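Local coordinates for protein transketolase (PDB 3L84) that belongs to the transketolase family of dimeric, thiamine diphosphate-binding alpha/beta enzymes, each chain carrying two cofactor-binding-type domains and a C-terminal domain, at residues A[335-341]-A[498-504]; A[343-348]-A[479-483]; A[20-26]-A[88-93]; A[67-73]-A[97-102]. All coordinates share one frame; numbering follows the deposited sequence.

Interaction 1 (A[335-341]-A[498-504]); sequences GKDLATR and SRQKLKA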
loop_
_atom_site.group_PDB
_atom_site.type_symbol
_atom_site.label_atom_id
_atom_site.label_comp_id
_atom_site.label_asym_id
_atom_site.label_seq_id
_atom_site.Cartn_x
_atom_site.Cartn_y
_atom_site.Cartn_z
ATOM N N GLY A 335 -29.335 20.252 11.343
ATOM C CA GLY A 335 -30.525 20.130 10.529
ATOM C C GLY A 335 -30.299 20.144 9.026
ATOM O O GLY A 335 -31.268 20.093 8.253
ATOM N N LYS A 336 -29.039 20.216 8.593
ATOM C CA LYS A 336 -28.729 20.351 7.176
ATOM C C LYS A 336 -28.325 18.996 6.633
ATOM O O LYS A 336 -27.331 18.405 7.072
ATOM C CB LYS A 336 -27.612 21.386 6.959
ATOM C CG LYS A 336 -27.988 22.780 7.346
ATOM C CD LYS A 336 -26.923 23.849 6.941
ATOM C CE LYS A 336 -27.554 25.190 6.533
ATOM N NZ LYS A 336 -28.116 25.995 7.683
ATOM N N ASP A 337 -29.097 18.475 5.695
ATOM C CA ASP A 337 -28.758 17.247 4.980
ATOM C C ASP A 337 -27.586 17.537 4.025
ATOM O O ASP A 337 -27.606 18.495 3.271
ATOM C CB ASP A 337 -29.936 16.734 4.169
ATOM C CG ASP A 337 -31.119 16.288 5.017
ATOM O OD1 ASP A 337 -31.071 16.207 6.273
ATOM O OD2 ASP A 337 -32.198 16.104 4.382
ATOM N N LEU A 338 -26.548 16.704 4.064
ATOM C CA LEU A 338 -25.354 16.927 3.243
ATOM C C LEU A 338 -24.563 15.627 3.138
ATOM O O LEU A 338 -24.690 14.725 3.963
ATOM C CB LEU A 338 -24.451 18.014 3.846
ATOM C CG LEU A 338 -24.212 17.966 5.353
ATOM C CD1 LEU A 338 -23.167 16.895 5.698
ATOM C CD2 LEU A 338 -23.825 19.361 5.886
ATOM N N ALA A 339 -23.767 15.528 2.088
ATOM C CA ALA A 339 -22.744 14.513 2.050
ATOM C C ALA A 339 -21.624 14.934 3.003
ATOM O O ALA A 339 -21.228 16.110 3.020
ATOM C CB ALA A 339 -22.184 14.424 0.639
ATOM N N THR A 340 -21.044 13.994 3.758
ATOM C CA THR A 340 -20.014 14.411 4.713
ATOM C C THR A 340 -18.713 14.796 3.997
ATOM O O THR A 340 -17.916 15.507 4.582
ATOM C CB THR A 340 -19.829 13.397 5.816
ATOM O OG1 THR A 340 -19.602 12.105 5.264
ATOM C CG2 THR A 340 -21.042 13.412 6.777
ATOM N N ARG A 341 -18.492 14.460 2.728
ATOM C CA ARG A 341 -17.357 15.065 2.023
ATOM C C ARG A 341 -17.530 16.594 1.960
ATOM O O ARG A 341 -16.538 17.328 1.984
ATOM C CB ARG A 341 -17.150 14.495 0.615
ATOM C CG ARG A 341 -18.256 14.720 -0.381
ATOM C CD ARG A 341 -17.841 14.214 -1.731
ATOM N NE ARG A 341 -18.943 14.205 -2.696
ATOM C CZ ARG A 341 -18.812 14.153 -4.018
ATOM N NH1 ARG A 341 -17.637 14.251 -4.613
ATOM N NH2 ARG A 341 -19.918 14.056 -4.763
ATOM N N SER A 498 -18.742 10.403 3.149
ATOM C CA SER A 498 -19.599 9.928 2.078
ATOM C C SER A 498 -19.535 10.752 0.821
ATOM O O SER A 498 -19.320 11.984 0.879
ATOM C CB SER A 498 -21.053 9.863 2.548
ATOM O OG SER A 498 -21.611 11.168 2.688
ATOM N N ARG A 499 -19.708 10.083 -0.322
ATOM C CA ARG A 499 -19.948 10.743 -1.612
ATOM C C ARG A 499 -21.351 11.346 -1.608
ATOM O O ARG A 499 -21.603 12.432 -2.116
ATOM C CB ARG A 499 -19.820 9.703 -2.754
ATOM C CG ARG A 499 -19.912 10.307 -4.123
ATOM C CD ARG A 499 -20.077 9.291 -5.232
ATOM N NE ARG A 499 -20.011 10.013 -6.517
ATOM C CZ ARG A 499 -20.605 9.653 -7.651
ATOM N NH1 ARG A 499 -20.456 10.422 -8.734
ATOM N NH2 ARG A 499 -21.358 8.554 -7.723
ATOM N N GLN A 500 -22.308 10.538 -1.152
ATOM C CA GLN A 500 -23.729 10.792 -1.294
ATOM C C GLN A 500 -24.298 11.562 -0.098
ATOM O O GLN A 500 -23.764 11.529 1.008
ATOM C CB GLN A 500 -24.522 9.485 -1.476
ATOM C CG GLN A 500 -24.746 8.642 -0.193
ATOM C CD GLN A 500 -23.579 7.782 0.232
ATOM O OE1 GLN A 500 -22.442 7.969 -0.245
ATOM N NE2 GLN A 500 -23.820 6.905 1.203
ATOM N N LYS A 501 -25.430 12.237 -0.312
ATOM C CA LYS A 501 -26.072 13.006 0.720
ATOM C C LYS A 501 -26.573 12.110 1.857
ATOM O O LYS A 501 -27.232 11.075 1.610
ATOM C CB LYS A 501 -27.276 13.749 0.121
ATOM C CG LYS A 501 -27.905 14.745 1.084
ATOM C CD LYS A 501 -29.076 15.535 0.469
ATOM C CE LYS A 501 -28.604 16.483 -0.571
ATOM N NZ LYS A 501 -29.660 17.511 -0.878
ATOM N N LEU A 502 -26.320 12.558 3.086
ATOM C CA LEU A 502 -26.827 11.932 4.312
ATOM C C LEU A 502 -27.810 12.843 5.031
ATOM O O LEU A 502 -27.766 14.070 4.905
ATOM C CB LEU A 502 -25.673 11.616 5.276
ATOM C CG LEU A 502 -24.479 10.853 4.673
ATOM C CD1 LEU A 502 -23.491 10.478 5.773
ATOM C CD2 LEU A 502 -24.917 9.642 3.862
ATOM N N LYS A 503 -28.627 12.250 5.881
ATOM C CA LYS A 503 -29.653 12.987 6.589
ATOM C C LYS A 503 -29.132 13.523 7.893
ATOM O O LYS A 503 -28.529 12.843 8.694
ATOM C CB LYS A 503 -30.855 12.094 6.865
ATOM C CG LYS A 503 -31.523 11.533 5.623
ATOM C CD LYS A 503 -32.395 12.542 4.850
ATOM C CE LYS A 503 -33.384 13.316 5.718
ATOM N NZ LYS A 503 -34.369 14.165 4.919
ATOM N N ALA A 504 -29.417 14.778 8.143
ATOM C CA ALA A 504 -29.038 15.368 9.413
ATOM C C ALA A 504 -29.718 14.645 10.576
ATOM O O ALA A 504 -30.899 14.272 10.502
ATOM C CB ALA A 504 -29.432 16.851 9.414
HETATM O O HOH W 1 -32.650 15.413 8.502
#
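Leu338 and Leu502 form a single antiparallel bridge, a hydrogen-bonded pair, which joins the lead-in to helix 340-354 to the loop that follows strand 493-496. Leu502 N donates to Leu338 O at 2.8 Å, and Leu338 N reaches Leu502 O at 3.0 Å. Beside the bridge the two carboxylate oxygens of Asp337 let it take a backbone N-H and an ammonium group at once: OD1 accepts Ala504 N at 2.9 Å, and OD2 makes a salt bridge to Lys503 NZ (3.0 Å), each donor some 30° out of the carboxylate plane. Lys503 turns back to it by bends at chi2 and chi3. A water also joins Asp337 OD1 to Ala504 O. The other end lies at the start of the helix, in the alpha/beta pyrimidine binding domain. Ala339, the N-cap residue, has no polar side chain, and Ser498 serves the first turn instead: its OG accepts Thr340 N at 3.1 Å and its O accepts Arg341 N at 3.2 Å. Thr340 OG1 answers with a nearly straight bond from Ser498 N (2.8 Å, 171°). Arg341 runs alongside Arg499, whose CG lies over one face of its guanidinium, toward the rim, and Arg341 NH1 bonds to Ser368 O.

Interaction 2 (A[343-348]-A[479-483]); sequences SNGEIL and NVKAW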
loop_
_atom_site.group_PDB
_atom_site.type_symbol
_atom_site.label_atom_id
_atom_site.label_comp_id
_atom_site.label_asym_id
_atom_site.label_seq_id
_atom_site.Cartn_x
_atom_site.Cartn_y
_atom_site.Cartn_z
ATOM N N SER A 343 -19.582 18.664 4.089
ATOM C CA SER A 343 -19.366 19.264 5.394
ATOM C C SER A 343 -17.879 19.311 5.692
ATOM O O SER A 343 -17.367 20.318 6.184
ATOM C CB SER A 343 -20.121 18.533 6.503
ATOM O OG SER A 343 -19.815 17.149 6.535
ATOM N N ASN A 344 -17.165 18.240 5.385
ATOM C CA ASN A 344 -15.736 18.211 5.705
ATOM C C ASN A 344 -14.973 19.261 4.936
ATOM O O ASN A 344 -14.083 19.910 5.516
ATOM C CB ASN A 344 -15.179 16.806 5.516
ATOM C CG ASN A 344 -13.770 16.692 6.034
ATOM O OD1 ASN A 344 -12.771 16.759 5.248
ATOM N ND2 ASN A 344 -13.651 16.583 7.311
ATOM N N GLY A 345 -15.279 19.461 3.664
ATOM C CA GLY A 345 -14.594 20.463 2.884
ATOM C C GLY A 345 -14.807 21.850 3.463
ATOM O O GLY A 345 -13.875 22.671 3.499
ATOM N N GLU A 346 -16.023 22.142 3.922
ATOM C CA GLU A 346 -16.256 23.426 4.570
ATOM C C GLU A 346 -15.454 23.591 5.856
ATOM O O GLU A 346 -14.901 24.661 6.126
ATOM C CB GLU A 346 -17.737 23.543 4.876
ATOM C CG GLU A 346 -18.576 23.655 3.622
ATOM C CD GLU A 346 -19.033 25.012 3.355
ATOM O OE1 GLU A 346 -20.276 25.187 3.356
ATOM O OE2 GLU A 346 -18.161 25.904 3.178
ATOM N N ILE A 347 -15.306 22.510 6.607
ATOM C CA ILE A 347 -14.494 22.540 7.814
ATOM C C ILE A 347 -13.027 22.786 7.468
ATOM O O ILE A 347 -12.357 23.573 8.124
ATOM C CB ILE A 347 -14.681 21.271 8.645
ATOM C CG1 ILE A 347 -16.137 21.171 9.132
ATOM C CG2 ILE A 347 -13.704 21.280 9.824
ATOM C CD1 ILE A 347 -16.542 19.746 9.614
ATOM N N LEU A 348 -12.528 22.106 6.444
ATOM C CA LEU A 348 -11.113 22.297 6.027
ATOM C C LEU A 348 -10.853 23.744 5.698
ATOM O O LEU A 348 -9.807 24.319 6.061
ATOM C CB LEU A 348 -10.774 21.444 4.823
ATOM C CG LEU A 348 -10.671 19.944 5.038
ATOM C CD1 LEU A 348 -10.541 19.228 3.679
ATOM C CD2 LEU A 348 -9.554 19.577 6.021
ATOM N N ASN A 479 -19.271 15.645 12.167
ATOM C CA ASN A 479 -18.019 15.937 11.484
ATOM C C ASN A 479 -17.216 17.040 12.188
ATOM O O ASN A 479 -15.995 16.960 12.323
ATOM C CB ASN A 479 -18.328 16.271 10.013
ATOM C CG ASN A 479 -17.145 16.297 9.072
ATOM O OD1 ASN A 479 -15.924 16.087 9.436
ATOM N ND2 ASN A 479 -17.460 16.487 7.843
ATOM N N VAL A 480 -17.923 18.081 12.660
ATOM C CA VAL A 480 -17.318 19.166 13.423
ATOM C C VAL A 480 -16.796 18.628 14.761
ATOM O O VAL A 480 -15.644 18.930 15.146
ATOM C CB VAL A 480 -18.326 20.317 13.677
ATOM C CG1 VAL A 480 -17.831 21.216 14.803
ATOM C CG2 VAL A 480 -18.564 21.033 12.391
ATOM N N LYS A 481 -17.621 17.885 15.503
ATOM C CA LYS A 481 -17.198 17.378 16.806
ATOM C C LYS A 481 -15.969 16.465 16.658
ATOM O O LYS A 481 -15.075 16.482 17.517
ATOM C CB LYS A 481 -18.360 16.663 17.501
ATOM C CG LYS A 481 -19.466 17.602 17.926
ATOM C CD LYS A 481 -20.696 16.828 18.375
ATOM C CE LYS A 481 -21.838 17.691 18.881
ATOM N NZ LYS A 481 -23.048 16.802 19.094
ATOM N N ALA A 482 -15.916 15.714 15.557
ATOM C CA ALA A 482 -14.779 14.845 15.284
ATOM C C ALA A 482 -13.512 15.679 15.108
ATOM O O ALA A 482 -12.469 15.323 15.638
ATOM C CB ALA A 482 -15.016 14.014 14.021
ATOM N N TRP A 483 -13.570 16.772 14.343
ATOM C CA TRP A 483 -12.412 17.654 14.197
ATOM C C TRP A 483 -11.974 18.248 15.532
ATOM O O TRP A 483 -10.775 18.382 15.792
ATOM C CB TRP A 483 -12.702 18.750 13.179
ATOM C CG TRP A 483 -12.314 18.336 11.788
ATOM C CD1 TRP A 483 -13.134 17.939 10.777
ATOM C CD2 TRP A 483 -10.967 18.243 11.291
ATOM N NE1 TRP A 483 -12.371 17.646 9.661
ATOM C CE2 TRP A 483 -11.049 17.804 9.957
ATOM C CE3 TRP A 483 -9.713 18.457 11.851
ATOM C CZ2 TRP A 483 -9.926 17.623 9.162
ATOM C CZ3 TRP A 483 -8.588 18.269 11.071
ATOM C CH2 TRP A 483 -8.691 17.850 9.736
#
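Two helices of the alpha/beta pyrimidine binding domain, both packed on strand 436-440 of its parallel sheet, meet here through Ser343, Asn344 and Ile347 on one side and Asn479 and Trp483 on the other. The axes of segments 343-348 and 479-483 pass 10.3 Å apart and cross at -43°. Asn479 is the polar centre of this buried interface, and an amide suits it because it can donate and accept at once. Asn479 ND2 donates to Ser343 OG at 2.8 Å, with the hydroxyl in the amide plane, and Asn479 OD1 receives Asn344 ND2 on a lone pair at 3.2 Å. The amide planes are nearly coplanar (5°), and the two bonds of Asn479 hold its amide in one orientation. Ser343 OG is held a second time, by Thr340 O one turn earlier. Ile347 fills the apolar part with separate branches. Ile347 CD1 lies 3.5 Å from Asn479 CG and also touches Val480 CG2, while Ile347 CG2, anti to the backbone N, sits over the face of the indole, 3.8 Å from the centroid of the five-membered ring of Trp483. Phe495 stacks on the same indole. At the six-membered ring, Leu348 CD2 comes obliquely to Trp483 CZ2 at 3.7 Å.

Interaction 3 (A[20-26]-A[88-93]); sequences MVQKANS and LKNFRQ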
loop_
_atom_site.group_PDB
_atom_site.type_symbol
_atom_site.label_atom_id
_atom_site.label_comp_id
_atom_site.label_asym_id
_atom_site.label_seq_id
_atom_site.Cartn_x
_atom_site.Cartn_y
_atom_site.Cartn_z
HETATM N N MSE A 20 28.281 -2.262 18.924
HETATM C CA MSE A 20 26.860 -2.242 19.307
HETATM C C MSE A 20 26.083 -3.425 18.791
HETATM O O MSE A 20 25.357 -4.049 19.472
HETATM C CB MSE A 20 26.168 -0.971 18.791
HETATM C CG MSE A 20 26.601 0.231 19.475
HETATM SE SE MSE A 20 26.091 1.876 18.528
HETATM C CE MSE A 20 24.387 1.388 18.585
ATOM N N VAL A 21 26.283 -3.708 17.528
ATOM C CA VAL A 21 25.639 -4.836 16.889
ATOM C C VAL A 21 26.121 -6.151 17.500
ATOM O O VAL A 21 25.348 -7.068 17.765
ATOM C CB VAL A 21 25.920 -4.815 15.367
ATOM C CG1 VAL A 21 25.476 -6.128 14.680
ATOM C CG2 VAL A 21 25.202 -3.619 14.754
ATOM N N GLN A 22 27.419 -6.248 17.775
ATOM C CA GLN A 22 27.978 -7.479 18.292
ATOM C C GLN A 22 27.455 -7.766 19.705
ATOM O O GLN A 22 27.072 -8.899 20.004
ATOM C CB GLN A 22 29.497 -7.419 18.277
ATOM C CG GLN A 22 30.182 -8.745 18.406
ATOM C CD GLN A 22 29.880 -9.647 17.238
ATOM O OE1 GLN A 22 29.875 -9.200 16.088
ATOM N NE2 GLN A 22 29.624 -10.936 17.515
ATOM N N LYS A 23 27.364 -6.731 20.541
ATOM C CA LYS A 23 26.869 -6.893 21.907
ATOM C C LYS A 23 25.408 -7.316 21.887
ATOM O O LYS A 23 24.985 -8.157 22.693
ATOM C CB LYS A 23 27.088 -5.614 22.721
ATOM C CG LYS A 23 26.703 -5.755 24.206
ATOM C CD LYS A 23 27.153 -4.502 24.980
ATOM C CE LYS A 23 26.858 -4.616 26.477
ATOM N NZ LYS A 23 25.399 -4.723 26.818
ATOM N N ALA A 24 24.619 -6.732 20.978
ATOM C CA ALA A 24 23.215 -7.123 20.839
ATOM C C ALA A 24 23.057 -8.508 20.203
ATOM O O ALA A 24 21.972 -9.098 20.262
ATOM C CB ALA A 24 22.459 -6.085 19.986
ATOM N N ASN A 25 24.111 -9.009 19.550
ATOM C CA ASN A 25 23.979 -10.180 18.680
ATOM C C ASN A 25 22.835 -10.044 17.673
ATOM O O ASN A 25 22.114 -11.006 17.390
ATOM C CB ASN A 25 23.848 -11.483 19.483
ATOM C CG ASN A 25 24.198 -12.714 18.649
ATOM O OD1 ASN A 25 24.927 -12.628 17.658
ATOM N ND2 ASN A 25 23.658 -13.856 19.042
ATOM N N SER A 26 22.654 -8.838 17.159
ATOM C CA SER A 26 21.519 -8.528 16.298
ATOM C C SER A 26 21.772 -7.176 15.657
ATOM O O SER A 26 22.295 -6.288 16.316
ATOM C CB SER A 26 20.231 -8.428 17.127
ATOM O OG SER A 26 19.137 -8.078 16.267
ATOM N N LEU A 88 24.084 3.155 24.023
ATOM C CA LEU A 88 24.651 2.397 22.898
ATOM C C LEU A 88 24.854 0.922 23.263
ATOM O O LEU A 88 24.630 0.048 22.440
ATOM C CB LEU A 88 25.970 3.017 22.410
ATOM C CG LEU A 88 25.977 4.508 22.025
ATOM C CD1 LEU A 88 27.330 4.884 21.414
ATOM C CD2 LEU A 88 24.842 4.815 21.045
ATOM N N LYS A 89 25.249 0.667 24.506
ATOM C CA LYS A 89 25.401 -0.689 25.009
ATOM C C LYS A 89 24.092 -1.443 25.208
ATOM O O LYS A 89 24.107 -2.607 25.536
ATOM C CB LYS A 89 26.193 -0.655 26.328
ATOM C CG LYS A 89 27.644 -0.315 26.114
ATOM C CD LYS A 89 28.415 -0.109 27.422
ATOM C CE LYS A 89 29.856 0.363 27.128
ATOM N NZ LYS A 89 30.674 0.605 28.355
ATOM N N ASN A 90 22.972 -0.754 25.046
ATOM C CA ASN A 90 21.625 -1.300 25.166
ATOM C C ASN A 90 20.933 -1.388 23.794
ATOM O O ASN A 90 19.703 -1.539 23.723
ATOM C CB ASN A 90 20.789 -0.419 26.103
ATOM C CG ASN A 90 21.289 -0.454 27.525
ATOM O OD1 ASN A 90 21.981 -1.401 27.922
ATOM N ND2 ASN A 90 20.964 0.566 28.290
ATOM N N PHE A 91 21.694 -1.280 22.707
ATOM C CA PHE A 91 21.145 -1.376 21.383
ATOM C C PHE A 91 20.259 -2.616 21.231
ATOM O O PHE A 91 20.621 -3.718 21.610
ATOM C CB PHE A 91 22.313 -1.417 20.399
ATOM C CG PHE A 91 21.948 -1.491 18.933
ATOM C CD1 PHE A 91 21.217 -0.475 18.310
ATOM C CD2 PHE A 91 22.386 -2.543 18.134
ATOM C CE1 PHE A 91 20.977 -0.504 16.943
ATOM C CE2 PHE A 91 22.150 -2.566 16.776
ATOM C CZ PHE A 91 21.452 -1.547 16.185
ATOM N N ARG A 92 19.090 -2.381 20.692
ATOM C CA ARG A 92 18.132 -3.436 20.352
ATOM C C ARG A 92 17.556 -4.199 21.549
ATOM O O ARG A 92 16.915 -5.222 21.377
ATOM C CB ARG A 92 18.677 -4.391 19.281
ATOM C CG ARG A 92 18.646 -3.799 17.874
ATOM C CD ARG A 92 19.422 -4.643 16.809
ATOM N NE ARG A 92 19.024 -4.119 15.525
ATOM C CZ ARG A 92 18.116 -4.621 14.696
ATOM N NH1 ARG A 92 17.659 -5.842 14.840
ATOM N NH2 ARG A 92 17.668 -3.879 13.690
ATOM N N GLN A 93 17.722 -3.670 22.740
ATOM C CA GLN A 93 17.202 -4.306 23.958
ATOM C C GLN A 93 15.888 -3.657 24.399
ATOM O O GLN A 93 15.686 -2.438 24.238
ATOM C CB GLN A 93 18.210 -4.257 25.087
ATOM C CG GLN A 93 19.544 -4.918 24.747
ATOM C CD GLN A 93 19.375 -6.221 24.006
ATOM O OE1 GLN A 93 19.751 -6.349 22.811
ATOM N NE2 GLN A 93 18.721 -7.173 24.637
HETATM O O HOH W 2 25.008 -2.860 22.215
#
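Lys89 O takes a hydrogen bond of 2.8 Å from Lys23 NZ, with the ammonium group in the plane of the carbonyl. A long, flexible lysine suits this exposed position. Its chain runs out extended from helix 3-24 and bends only at the last torsion (chi4 -63°) to bring NZ down on the oxygen, while Lys23 CE lies 4.0 Å from Lys89 CB. Behind this bond Phe91 presses on the helix. Its CG is anti to the backbone N (chi1 -179°), and the ring passes obliquely by Ala24 CB, 4.0 Å from Phe91 CD2, and by Val21 CG2, 3.8 Å from Phe91 CE2. The small alanine lets the turn come close, with Ala24 CB 3.4 Å from Phe91 O. Met20 is present as selenomethionine; in the conformer described its CE lies off-centre over the Phe91 ring, a detail made doubtful by a second conformer. The helix ends in a Schellman motif, where Asn25 adopts positive phi, a conformation asparagine tolerates well. The chain then turns to Ser26, whose OG accepts Arg92 NH1 at 3.0 Å, tilted 20° from the guanidinium plane. Arg92 folds its CG over the centre of the Phe91 ring, and its NH1 also forms a salt bridge with Asp449 of the second subunit. Two overlapping beta turns, type I from Leu88 and type II from Asn90, bring Leu88 to Tyr73 and Phe91 to Ser69 of helix 69-79, and Met20 of helix 3-24 touches Ala70 and Ser74 of that same helix.

Interaction 4 (A[67-73]-A[97-102]); sequences HASALLY and KTPGHP
Tyr73 reaches out of helix 69-79 onto Thr98 and Pro99. Its CB sets CG anti to the carbonyl carbon (chi1 -63°), and Tyr73 CG lies 3.9 Å from Thr98 CG2. That methyl stands over the face of the Tyr73 ring, 4.0 Å from its centroid in a CH-pi contact, while on the opposite face Ser69 O, one turn back in the same helix, lies above the rim. Further out, CD2 passes Thr98 CB and Tyr73 CE2 comes to 3.5 Å from Thr98 CA. The Tyr73 hydroxyl at the tip donates to Pro99 O, and at 2.6 Å the bond is short, with the donor tilted 21° from the carbonyl plane. Pro99 CD also lies 3.4 Å from Tyr73 OH. Tyrosine suits the place because its flat ring packs against Thr98 while its OH gives Pro99 O, in a loop without regular structure, a hydrogen-bond donor. In the thiamine diphosphate binding domain, an alpha/beta fold, this helix follows the outermost strand 60-63 of the parallel sheet, and the loop 97-102 runs across its first turns. There Ser69 OG donates to Gly100 O at 2.8 Å from well above the carbonyl plane, and Arg92 NH2 bonds to the same oxygen. Pro102 lays its CG 4.0 Å from Leu72 CD2 and beside Ser69 CB; its apolar ring gives Leu72 a hydrocarbon surface and lacks an N-H that would need a partner. Thr98 turns its OG1 to Asp87 O. The second subunit's Ser608 OG hydrogen-bonds to Gly100 N, and its His453 stacks on His101.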
loop_
_atom_site.group_PDB
_atom_site.type_symbol
_atom_site.label_atom_id
_atom_site.label_comp_id
_atom_site.label_asym_id
_atom_site.label_seq_id
_atom_site.Cartn_x
_atom_site.Cartn_y
_atom_site.Cartn_z
ATOM N N HIS A 67 17.721 0.605 9.039
ATOM C CA HIS A 67 18.585 -0.497 9.453
ATOM C C HIS A 67 19.963 -0.033 9.868
ATOM O O HIS A 67 20.589 -0.738 10.650
ATOM C CB HIS A 67 18.667 -1.603 8.399
ATOM C CG HIS A 67 19.129 -1.128 7.074
ATOM N ND1 HIS A 67 20.452 -1.066 6.703
ATOM C CD2 HIS A 67 18.421 -0.625 6.042
ATOM C CE1 HIS A 67 20.529 -0.589 5.466
ATOM N NE2 HIS A 67 19.309 -0.285 5.058
ATOM N N ALA A 68 20.435 1.112 9.368
ATOM C CA ALA A 68 21.733 1.660 9.729
ATOM C C ALA A 68 21.715 2.492 11.024
ATOM O O ALA A 68 22.600 3.334 11.260
ATOM C CB ALA A 68 22.303 2.459 8.525
ATOM N N SER A 69 20.723 2.226 11.859
ATOM C CA SER A 69 20.537 2.887 13.137
ATOM C C SER A 69 21.788 2.946 14.003
ATOM O O SER A 69 21.992 3.946 14.668
ATOM C CB SER A 69 19.409 2.191 13.883
ATOM O OG SER A 69 19.716 0.828 14.040
ATOM N N ALA A 70 22.619 1.900 14.020
ATOM C CA ALA A 70 23.773 1.952 14.897
ATOM C C ALA A 70 24.696 3.119 14.544
ATOM O O ALA A 70 25.314 3.743 15.401
ATOM C CB ALA A 70 24.552 0.621 14.842
ATOM N N LEU A 71 24.808 3.412 13.264
ATOM C CA LEU A 71 25.650 4.528 12.828
ATOM C C LEU A 71 25.051 5.866 13.260
ATOM O O LEU A 71 25.759 6.760 13.732
ATOM C CB LEU A 71 25.831 4.519 11.306
ATOM C CG LEU A 71 26.724 5.610 10.724
ATOM C CD1 LEU A 71 28.166 5.443 11.196
ATOM C CD2 LEU A 71 26.674 5.657 9.158
ATOM N N LEU A 72 23.732 6.023 13.079
ATOM C CA LEU A 72 23.053 7.227 13.542
ATOM C C LEU A 72 23.239 7.420 15.037
ATOM O O LEU A 72 23.602 8.504 15.487
ATOM C CB LEU A 72 21.571 7.201 13.192
ATOM C CG LEU A 72 20.721 8.386 13.682
ATOM C CD1 LEU A 72 21.213 9.700 13.177
ATOM C CD2 LEU A 72 19.276 8.116 13.297
ATOM N N TYR A 73 23.013 6.368 15.815
ATOM C CA TYR A 73 23.150 6.482 17.268
ATOM C C TYR A 73 24.590 6.816 17.672
ATOM O O TYR A 73 24.811 7.622 18.571
ATOM C CB TYR A 73 22.732 5.167 17.921
ATOM C CG TYR A 73 21.291 4.772 17.725
ATOM C CD1 TYR A 73 20.309 5.696 17.551
ATOM C CD2 TYR A 73 20.916 3.438 17.732
ATOM C CE1 TYR A 73 18.976 5.306 17.387
ATOM C CE2 TYR A 73 19.614 3.038 17.595
ATOM C CZ TYR A 73 18.647 3.953 17.395
ATOM O OH TYR A 73 17.319 3.567 17.239
ATOM N N LYS A 97 16.812 3.273 24.668
ATOM C CA LYS A 97 16.782 4.472 23.823
ATOM C C LYS A 97 17.357 4.229 22.428
ATOM O O LYS A 97 17.417 5.156 21.597
ATOM C CB LYS A 97 17.560 5.625 24.485
ATOM C CG LYS A 97 16.947 6.126 25.784
ATOM C CD LYS A 97 17.582 7.444 26.231
ATOM C CE LYS A 97 16.982 7.899 27.562
ATOM N NZ LYS A 97 17.645 9.122 28.098
ATOM N N THR A 98 17.799 2.984 22.162
ATOM C CA THR A 98 18.471 2.620 20.918
ATOM C C THR A 98 17.805 1.415 20.267
ATOM O O THR A 98 18.421 0.375 20.074
ATOM C CB THR A 98 19.958 2.370 21.201
ATOM O OG1 THR A 98 20.037 1.519 22.356
ATOM C CG2 THR A 98 20.683 3.692 21.468
ATOM N N PRO A 99 16.549 1.551 19.853
ATOM C CA PRO A 99 15.842 0.472 19.192
ATOM C C PRO A 99 16.439 0.160 17.817
ATOM O O PRO A 99 17.168 0.940 17.219
ATOM C CB PRO A 99 14.418 1.035 19.034
ATOM C CG PRO A 99 14.587 2.515 19.043
ATOM C CD PRO A 99 15.667 2.717 20.033
ATOM N N GLY A 100 16.077 -1.009 17.288
ATOM C CA GLY A 100 16.684 -1.504 16.032
ATOM C C GLY A 100 16.509 -0.630 14.823
ATOM O O GLY A 100 17.361 -0.650 13.943
ATOM N N HIS A 101 15.384 0.066 14.746
ATOM C CA HIS A 101 15.181 1.110 13.756
ATOM C C HIS A 101 14.847 2.401 14.486
ATOM O O HIS A 101 14.280 2.360 15.573
ATOM C CB HIS A 101 14.089 0.754 12.733
ATOM C CG HIS A 101 14.413 -0.470 11.944
ATOM N ND1 HIS A 101 14.983 -0.465 10.686
ATOM C CD2 HIS A 101 14.323 -1.773 12.305
ATOM C CE1 HIS A 101 15.197 -1.724 10.308
ATOM N NE2 HIS A 101 14.802 -2.526 11.264
ATOM N N PRO A 102 15.205 3.568 13.952
ATOM C CA PRO A 102 15.090 4.797 14.769
ATOM C C PRO A 102 13.653 5.244 15.018
ATOM O O PRO A 102 12.774 5.124 14.130
ATOM C CB PRO A 102 15.847 5.840 13.937
ATOM C CG PRO A 102 16.726 5.025 12.976
ATOM C CD PRO A 102 15.857 3.842 12.657
#

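How the interactions relate
From the N terminus, interaction 3 opens on helix 3-24 and interaction 4 on helix 69-79; they then close in the same order, at 88-93 and 97-102, so their loops cross. The two touch through Arg92 and Thr98, tie helices 3-24 and 69-79 to one connecting loop of the thiamine diphosphate binding domain, and both reach the second subunit. Later in the chain, interaction 1 opens at 335-341 and closes at 498-504, with interaction 2 nested inside; they share helix 340-354 and bind it to helix 476-488 and to the loop after strand 493-496. The centres of interactions 1 and 3 lie about 55 Å apart, on opposite sides of the chain's centre.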